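Local coordinates for fatty acid-binding protein homolog (PDB 6I8X) that binds fatty acids inside a beta-barrel and may sequester toxic ones or help maintain the impermeable lipid layer of the nematode eggshell, at residues 38-41 with 42-45; 26-29 with 30-34; 124-128 with 129-133. All coordinates share one frame; numbering follows the deposited sequence.

Interaction 1. Residues 38-41 with 42-45. With VCA (vaccenic acid), chain C.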
loop_
_atom_site.group_PDB
_atom_site.type_symbol
_atom_site.label_atom_id
_atom_site.label_comp_id
_atom_site.label_asym_id
_atom_site.label_seq_id
_atom_site.Cartn_x
_atom_site.Cartn_y
_atom_site.Cartn_z
ATOM N N MET A 38 -1.322 -8.527 -19.131
ATOM C CA MET A 38 -1.396 -8.324 -17.693
ATOM C C MET A 38 -1.106 -6.898 -17.312
ATOM O O MET A 38 -1.824 -6.354 -16.481
ATOM C CB MET A 38 -0.503 -9.312 -16.916
ATOM C CG MET A 38 -1.088 -10.714 -16.803
ATOM S SD MET A 38 -2.862 -10.846 -16.400
ATOM C CE MET A 38 -2.861 -10.306 -14.651
ATOM N N ARG A 39 -0.124 -6.259 -17.957
ATOM C CA ARG A 39 0.199 -4.850 -17.694
ATOM C C ARG A 39 -0.965 -3.929 -18.004
ATOM O O ARG A 39 -1.212 -3.016 -17.235
ATOM C CB ARG A 39 1.426 -4.385 -18.496
ATOM C CG ARG A 39 2.739 -4.902 -17.964
ATOM C CD ARG A 39 3.921 -4.082 -18.448
ATOM N NE ARG A 39 3.841 -3.718 -19.868
ATOM C CZ ARG A 39 4.337 -4.444 -20.864
ATOM N NH1 ARG A 39 4.912 -5.613 -20.621
ATOM N NH2 ARG A 39 4.229 -4.022 -22.111
ATOM N N GLN A 40 -1.670 -4.150 -19.124
ATOM C CA GLN A 40 -2.791 -3.277 -19.496
ATOM C C GLN A 40 -3.871 -3.291 -18.456
ATOM O O GLN A 40 -4.350 -2.222 -18.105
ATOM C CB GLN A 40 -3.417 -3.644 -20.872
ATOM C CG GLN A 40 -2.480 -3.679 -22.071
ATOM C CD GLN A 40 -1.411 -2.601 -22.098
ATOM O OE1 GLN A 40 -0.217 -2.856 -21.829
ATOM N NE2 GLN A 40 -1.813 -1.376 -22.395
ATOM N N VAL A 41 -4.241 -4.495 -17.950
ATOM C CA VAL A 41 -5.346 -4.669 -16.995
ATOM C C VAL A 41 -4.924 -4.178 -15.627
ATOM O O VAL A 41 -5.735 -3.548 -14.943
ATOM C CB VAL A 41 -6.025 -6.091 -16.976
ATOM C CG1 VAL A 41 -6.648 -6.424 -18.332
ATOM C CG2 VAL A 41 -5.075 -7.207 -16.533
ATOM N N ILE A 42 -3.642 -4.380 -15.260
ATOM C CA ILE A 42 -3.127 -3.868 -13.985
ATOM C C ILE A 42 -3.073 -2.330 -13.967
ATOM O O ILE A 42 -3.471 -1.712 -12.968
ATOM C CB ILE A 42 -1.765 -4.490 -13.588
ATOM C CG1 ILE A 42 -1.934 -5.997 -13.244
ATOM C CG2 ILE A 42 -1.113 -3.703 -12.400
ATOM C CD1 ILE A 42 -0.635 -6.867 -13.371
ATOM N N LYS A 43 -2.547 -1.724 -15.044
ATOM C CA LYS A 43 -2.325 -0.274 -15.076
ATOM C C LYS A 43 -3.572 0.565 -15.383
ATOM O O LYS A 43 -3.593 1.753 -15.061
ATOM C CB LYS A 43 -1.147 0.099 -16.011
ATOM C CG LYS A 43 -1.462 0.270 -17.486
ATOM C CD LYS A 43 -0.149 0.285 -18.307
ATOM C CE LYS A 43 -0.388 0.676 -19.742
ATOM N NZ LYS A 43 0.821 0.482 -20.581
ATOM N N LEU A 44 -4.593 -0.011 -15.974
ATOM C CA LEU A 44 -5.745 0.816 -16.262
ATOM C C LEU A 44 -6.930 0.506 -15.334
ATOM O O LEU A 44 -8.001 1.080 -15.484
ATOM C CB LEU A 44 -6.088 0.763 -17.763
ATOM C CG LEU A 44 -5.062 1.556 -18.640
ATOM C CD1 LEU A 44 -4.984 1.015 -20.058
ATOM C CD2 LEU A 44 -5.333 3.070 -18.625
ATOM N N ALA A 45 -6.693 -0.286 -14.278
ATOM C CA ALA A 45 -7.741 -0.552 -13.302
ATOM C C ALA A 45 -7.889 0.583 -12.283
ATOM O O ALA A 45 -6.883 1.172 -11.851
ATOM C CB ALA A 45 -7.452 -1.832 -12.572
HETATM O O2 VCA C . -1.566 -1.127 -4.706
HETATM C C1 VCA C . -2.043 -0.774 -5.878
HETATM O O1 VCA C . -2.597 0.281 -6.074
HETATM C C2 VCA C . -1.831 -1.790 -6.965
HETATM C C3 VCA C . -2.981 -1.932 -7.957
HETATM C C4 VCA C . -2.878 -3.203 -8.786
HETATM C C5 VCA C . -3.905 -3.341 -9.891
HETATM C C6 VCA C . -5.190 -4.014 -9.456
HETATM C C7 VCA C . -6.268 -3.960 -10.520
HETATM C C8 VCA C . -6.196 -4.993 -11.635
HETATM C C9 VCA C . -6.801 -6.337 -11.283
HETATM C C10 VCA C . -6.594 -7.388 -12.380
HETATM C C11 VCA C . -6.509 -8.791 -11.860
HETATM C C12 VCA C . -5.512 -9.298 -11.157
HETATM C C13 VCA C . -4.271 -8.570 -10.728
HETATM C C14 VCA C . -3.191 -9.483 -10.147
HETATM C C15 VCA C . -1.872 -8.783 -9.861
HETATM C C16 VCA C . -1.946 -7.615 -8.885
HETATM C C17 VCA C . -0.593 -7.004 -8.570
HETATM C C18 VCA C . -0.614 -6.093 -7.371
#

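Interaction 2. Residues 26-29 with 30-34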
loop_
_atom_site.group_PDB
_atom_site.type_symbol
_atom_site.label_atom_id
_atom_site.label_comp_id
_atom_site.label_asym_id
_atom_site.label_seq_id
_atom_site.Cartn_x
_atom_site.Cartn_y
_atom_site.Cartn_z
ATOM N N ASP A 26 4.164 1.407 -16.458
ATOM C CA ASP A 26 4.374 0.344 -17.448
ATOM C C ASP A 26 5.783 -0.272 -17.405
ATOM O O ASP A 26 5.903 -1.495 -17.389
ATOM C CB ASP A 26 4.064 0.819 -18.870
ATOM C CG ASP A 26 4.116 -0.317 -19.859
ATOM O OD1 ASP A 26 3.108 -1.018 -19.988
ATOM O OD2 ASP A 26 5.207 -0.540 -20.469
ATOM N N GLU A 27 6.831 0.550 -17.427
ATOM C CA GLU A 27 8.197 0.020 -17.381
ATOM C C GLU A 27 8.469 -0.696 -16.057
ATOM O O GLU A 27 9.197 -1.692 -16.039
ATOM C CB GLU A 27 9.250 1.109 -17.691
ATOM C CG GLU A 27 10.560 0.572 -18.278
ATOM C CD GLU A 27 10.518 -0.330 -19.506
ATOM O OE1 GLU A 27 9.582 -0.202 -20.331
ATOM O OE2 GLU A 27 11.446 -1.161 -19.652
ATOM N N TYR A 28 7.856 -0.205 -14.961
ATOM C CA TYR A 28 7.960 -0.817 -13.640
ATOM C C TYR A 28 7.356 -2.211 -13.665
ATOM O O TYR A 28 7.966 -3.125 -13.136
ATOM C CB TYR A 28 7.266 0.038 -12.549
ATOM C CG TYR A 28 7.055 -0.738 -11.262
ATOM C CD1 TYR A 28 8.089 -0.893 -10.338
ATOM C CD2 TYR A 28 5.858 -1.404 -11.017
ATOM C CE1 TYR A 28 7.905 -1.627 -9.165
ATOM C CE2 TYR A 28 5.680 -2.177 -9.869
ATOM C CZ TYR A 28 6.699 -2.264 -8.935
ATOM O OH TYR A 28 6.504 -2.989 -7.792
ATOM N N LEU A 29 6.136 -2.357 -14.227
ATOM C CA LEU A 29 5.431 -3.639 -14.333
ATOM C C LEU A 29 6.200 -4.613 -15.212
ATOM O O LEU A 29 6.217 -5.808 -14.937
ATOM C CB LEU A 29 3.977 -3.464 -14.824
ATOM C CG LEU A 29 3.014 -2.738 -13.870
ATOM C CD1 LEU A 29 1.700 -2.456 -14.565
ATOM C CD2 LEU A 29 2.779 -3.539 -12.557
ATOM N N LYS A 30 6.884 -4.082 -16.222
ATOM C CA LYS A 30 7.752 -4.829 -17.126
ATOM C C LYS A 30 8.980 -5.364 -16.359
ATOM O O LYS A 30 9.296 -6.548 -16.483
ATOM C CB LYS A 30 8.183 -3.944 -18.299
ATOM C CG LYS A 30 8.122 -4.673 -19.607
ATOM C CD LYS A 30 8.314 -3.742 -20.778
ATOM C CE LYS A 30 8.843 -4.535 -21.921
ATOM N NZ LYS A 30 9.067 -3.696 -23.118
ATOM N N ALA A 31 9.626 -4.513 -15.523
ATOM C CA ALA A 31 10.797 -4.902 -14.717
ATOM C C ALA A 31 10.424 -6.016 -13.718
ATOM O O ALA A 31 11.219 -6.908 -13.452
ATOM C CB ALA A 31 11.375 -3.685 -13.993
ATOM N N ARG A 32 9.185 -5.987 -13.249
ATOM C CA ARG A 32 8.563 -6.935 -12.334
ATOM C C ARG A 32 8.166 -8.259 -13.043
ATOM O O ARG A 32 7.821 -9.221 -12.373
ATOM C CB ARG A 32 7.343 -6.249 -11.681
ATOM C CG ARG A 32 6.974 -6.734 -10.278
ATOM C CD ARG A 32 7.953 -6.280 -9.225
ATOM N NE ARG A 32 7.590 -6.713 -7.873
ATOM C CZ ARG A 32 7.884 -7.895 -7.341
ATOM N NH1 ARG A 32 8.495 -8.824 -8.063
ATOM N NH2 ARG A 32 7.540 -8.170 -6.095
ATOM N N GLY A 33 8.218 -8.296 -14.378
ATOM C CA GLY A 33 7.945 -9.504 -15.144
ATOM C C GLY A 33 6.584 -9.655 -15.786
ATOM O O GLY A 33 6.296 -10.716 -16.343
ATOM N N TYR A 34 5.746 -8.611 -15.764
ATOM C CA TYR A 34 4.442 -8.679 -16.412
ATOM C C TYR A 34 4.497 -8.470 -17.927
ATOM O O TYR A 34 5.067 -7.483 -18.423
ATOM C CB TYR A 34 3.443 -7.708 -15.770
ATOM C CG TYR A 34 3.120 -8.015 -14.324
ATOM C CD1 TYR A 34 2.220 -9.028 -13.986
ATOM C CD2 TYR A 34 3.749 -7.327 -13.287
ATOM C CE1 TYR A 34 1.919 -9.313 -12.653
ATOM C CE2 TYR A 34 3.442 -7.590 -11.952
ATOM C CZ TYR A 34 2.518 -8.577 -11.639
ATOM O OH TYR A 34 2.230 -8.844 -10.319
#

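Interaction 3. Residues 124-128 with 129-133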
loop_
_atom_site.group_PDB
_atom_site.type_symbol
_atom_site.label_atom_id
_atom_site.label_comp_id
_atom_site.label_asym_id
_atom_site.label_seq_id
_atom_site.Cartn_x
_atom_site.Cartn_y
_atom_site.Cartn_z
ATOM N N TYR A 124 4.580 5.659 0.790
ATOM C CA TYR A 124 3.495 6.609 0.633
ATOM C C TYR A 124 3.871 7.930 1.230
ATOM O O TYR A 124 4.407 7.992 2.339
ATOM C CB TYR A 124 2.190 6.144 1.265
ATOM C CG TYR A 124 1.625 4.855 0.735
ATOM C CD1 TYR A 124 0.657 4.858 -0.267
ATOM C CD2 TYR A 124 1.939 3.634 1.337
ATOM C CE1 TYR A 124 0.026 3.684 -0.668
ATOM C CE2 TYR A 124 1.328 2.449 0.927
ATOM C CZ TYR A 124 0.374 2.479 -0.078
ATOM O OH TYR A 124 -0.260 1.326 -0.472
ATOM N N ARG A 125 3.552 9.012 0.496
ATOM C CA ARG A 125 3.830 10.366 0.935
ATOM C C ARG A 125 2.665 11.236 0.588
ATOM O O ARG A 125 1.993 10.995 -0.400
ATOM C CB ARG A 125 5.108 10.903 0.269
ATOM C CG ARG A 125 6.400 10.212 0.718
ATOM C CD ARG A 125 7.640 10.864 0.131
ATOM N NE ARG A 125 7.881 12.188 0.704
ATOM C CZ ARG A 125 8.610 12.416 1.790
ATOM N NH1 ARG A 125 9.203 11.412 2.424
ATOM N NH2 ARG A 125 8.761 13.653 2.245
ATOM N N ARG A 126 2.392 12.222 1.418
ATOM C CA ARG A 126 1.340 13.182 1.126
ATOM C C ARG A 126 1.957 14.365 0.445
ATOM O O ARG A 126 3.017 14.820 0.855
ATOM C CB ARG A 126 0.575 13.626 2.381
ATOM C CG ARG A 126 -0.550 12.687 2.760
ATOM C CD ARG A 126 -1.712 12.630 1.767
ATOM N NE ARG A 126 -2.387 13.916 1.535
ATOM C CZ ARG A 126 -3.417 14.384 2.241
ATOM N NH1 ARG A 126 -3.881 13.707 3.281
ATOM N NH2 ARG A 126 -3.977 15.540 1.922
ATOM N N ASP A 127 1.311 14.850 -0.613
ATOM C CA ASP A 127 1.743 16.030 -1.336
ATOM C C ASP A 127 0.495 16.827 -1.729
ATOM O O ASP A 127 -0.115 16.571 -2.778
ATOM C CB ASP A 127 2.596 15.661 -2.556
ATOM C CG ASP A 127 3.186 16.882 -3.219
ATOM O OD1 ASP A 127 3.373 17.905 -2.516
ATOM O OD2 ASP A 127 3.421 16.835 -4.450
ATOM N N GLY A 128 0.124 17.767 -0.864
ATOM C CA GLY A 128 -1.080 18.556 -1.035
ATOM C C GLY A 128 -2.263 17.625 -0.880
ATOM O O GLY A 128 -2.268 16.772 0.024
ATOM N N ASP A 129 -3.195 17.678 -1.831
ATOM C CA ASP A 129 -4.400 16.827 -1.815
ATOM C C ASP A 129 -4.137 15.402 -2.270
ATOM O O ASP A 129 -5.072 14.623 -2.403
ATOM C CB ASP A 129 -5.513 17.459 -2.665
ATOM C CG ASP A 129 -5.836 18.853 -2.198
ATOM O OD1 ASP A 129 -6.250 19.005 -1.010
ATOM O OD2 ASP A 129 -5.574 19.806 -2.969
ATOM N N TYR A 130 -2.877 15.072 -2.519
ATOM C CA TYR A 130 -2.480 13.769 -3.034
ATOM C C TYR A 130 -1.700 12.923 -2.076
ATOM O O TYR A 130 -0.855 13.414 -1.345
ATOM C CB TYR A 130 -1.669 13.909 -4.355
ATOM C CG TYR A 130 -2.496 14.437 -5.499
ATOM C CD1 TYR A 130 -2.606 15.808 -5.733
ATOM C CD2 TYR A 130 -3.219 13.571 -6.322
ATOM C CE1 TYR A 130 -3.438 16.307 -6.736
ATOM C CE2 TYR A 130 -4.019 14.055 -7.357
ATOM C CZ TYR A 130 -4.128 15.427 -7.559
ATOM O OH TYR A 130 -4.953 15.919 -8.546
ATOM N N LEU A 131 -1.947 11.621 -2.162
ATOM C CA LEU A 131 -1.174 10.563 -1.544
ATOM C C LEU A 131 -0.377 10.017 -2.755
ATOM O O LEU A 131 -0.957 9.670 -3.773
ATOM C CB LEU A 131 -2.105 9.477 -0.961
ATOM C CG LEU A 131 -1.426 8.286 -0.265
ATOM C CD1 LEU A 131 -0.809 8.695 1.092
ATOM C CD2 LEU A 131 -2.408 7.138 -0.113
ATOM N N VAL A 132 0.935 10.021 -2.662
ATOM C CA VAL A 132 1.848 9.554 -3.704
ATOM C C VAL A 132 2.416 8.205 -3.244
ATOM O O VAL A 132 3.025 8.120 -2.182
ATOM C CB VAL A 132 2.983 10.586 -3.970
ATOM C CG1 VAL A 132 3.854 10.156 -5.150
ATOM C CG2 VAL A 132 2.424 12.000 -4.185
ATOM N N MET A 133 2.205 7.164 -4.050
ATOM C CA MET A 133 2.739 5.849 -3.799
ATOM C C MET A 133 3.927 5.643 -4.716
ATOM O O MET A 133 3.764 5.706 -5.925
ATOM C CB MET A 133 1.695 4.770 -4.037
ATOM C CG MET A 133 2.162 3.401 -3.576
ATOM S SD MET A 133 1.004 2.191 -4.200
ATOM C CE MET A 133 1.411 0.819 -3.219
HETATM O O HOH W 1 -5.063 18.285 1.464
#

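Interaction 1. Residues 38-41 with 42-45
R39 O accepts the backbone N-H of K43 at an O to N distance of 2.9 Å, one of three successive i to i+4 bonds that close the last turns of helix 36-43. This is the second helix of the helix-turn-helix lid that caps the barrel in the fatty acid-binding protein family. The bond from I42 N to M38 O is equally good. The next, from L44 N to Q40 O, is bent to 137° at the hydrogen, as expected where L44 leaves helical backbone angles.

The K43 side chain explains the surroundings of R39 O. With chi1 at 85°, its CG is wedged between the backbone N and the carbonyl carbon, and CG lies 3.3 Å from R39 O. The rest of the chain is extended and runs back beside the Q40 side chain, both pointing the same way. K43 NZ thereby reaches its salt-bridge partner D26 on the preceding helix. R39 NE binds the same carboxylate, which gathers both charges at one anion although R39 NE and K43 NZ stay 5.2 Å apart.

I42 divides its branches between two neighbours. CG1 leans back over the previous turn, 3.3 Å from M38 O, and carries CD1 to within 4.3 Å of M38 CE. CG2, anti to the backbone N, faces the vaccenic acid instead and meets its C5 at 3.8 Å.

The ligand chain therefore passes along this end of the helix, where V41, I42 and A45 line its pocket. A45 CB touches protein and lipid alike: V41 O lies 3.4 Å from A45 CB. The lipid contact is the tighter, with VCA C7 only 3.2 Å from A45 CB.

Interaction 2. Residues 26-29 with 30-34
A Schellman motif ends helix 25-31, the first helix of the lid over the fatty acid-binding barrel. Its evidence is a pair of reaching-back bonds: Y34 N donates to L29 O at 3.0 Å with 159° at the hydrogen, and G33 N donates to K30 O at 2.9 Å. G33 itself takes a positive phi of 100°, a conformation that a residue without CB adopts readily. Ahead of the motif, ordinary helical bonds run from K30 N to D26 O, from A31 N to E27 O and from R32 N to Y28 O.

The reversal brings the Y34 ring against the last turn. Its CD2 edge sits 3.3 Å from L29 O, close to the ring plane, while L29 CD2 meets Y34 CD2 at 4.0 Å, the two side chains crossing at a slant. Y34 thus packs on the same residue whose carbonyl fixes its backbone, and its side chain also touches the vaccenic acid as part of the pocket.

On another flank Y28 and R32 lie side by side, pointing the same way. R32 CG is anti to the backbone N, and the bend at chi2 then turns the chain alongside the tyrosine. Y28 OH lies in the guanidinium plane at its edge, 3.9 Å from R32 NE, too far to bond; the ring and guanidinium planes stand 82° apart. Both polar ends go to E120, and R32 also pairs with D118.

E27 and K30 make a looser pair: E27 OE1 touches K30 CD at 3.8 Å, but stays 4.5 Å from K30 NZ, beyond a salt bridge.

L29 and Y34 pack against helix 36-43, whereas Y28 turns to M135 and W137 of strand 130-137 and to T142 of strand 140-148.

Interaction 3. Residues 124-128 with 129-133
Y124 and M133 face each other as a non-hydrogen-bonded antiparallel pair in a hairpin of the fatty acid-binding barrel wall, and M133 lies along the ring in a Met-aromatic contact. M133 CG, anti to the backbone N, lies 4.1 Å from the Y124 ring centroid, 30° off the normal, an off-centre CH-pi contact. The extended chain beyond it carries SD obliquely past the ring and ends with CE 3.3 Å from Y124 OH. L131 CD2 packs on Y124 CD1, and M133 also touches the vaccenic acid.

The backbone ladder behind sets this register. V132 N donates to R125 O at 2.7 Å, almost straight at 178°, and R125 N returns the bond to V132 O. Nearer the turn, D127 N binds Y130 O at 2.7 Å. The return bond from Y130 N to D127 O is longer and comes from above the carbonyl plane. The hairpin closes through a type II' turn from D127 to Y130, with G128 at positive phi.

R126 clasps that turn. Bent at chi2 (-67°) and chi3, it curls back so that NE (3.2 Å) and NH2 (2.8 Å) both grip G128 O, which lies near the guanidinium plane. NE adds a weak bond to Y130 O. A water donates a hydrogen bond to D129 OD1 and, weakly, one to G128 O.

Further out, K12 O accepts from R126 NH1, while Y124 OH bonds to E108 and K49. Strand 105-112 pairs with this hairpin at Y124 through L106, and strand 140-148 runs along its far side, bonded at D129, L131 and M133.

In the fold
Interactions 1 and 2 are successive helices of one lid, their centres 11 Å apart. D26 OD1 joins them, receiving R39 NE and K43 NZ at 2.8 Å each, while I42 CD1 packs on Y34 CE1 at 3.6 Å. Interaction 3 belongs to the barrel wall, with its centre about 22 Å from that of interaction 1 and about 23 Å from that of interaction 2, and it touches neither. The vaccenic acid spans the separation: Y34, V41, I42 and A45 meet it at the lid, M133 at the wall. K49, hydrogen-bonded to both the acid and Y124 OH, ties the ligand to the hairpin of interaction 3.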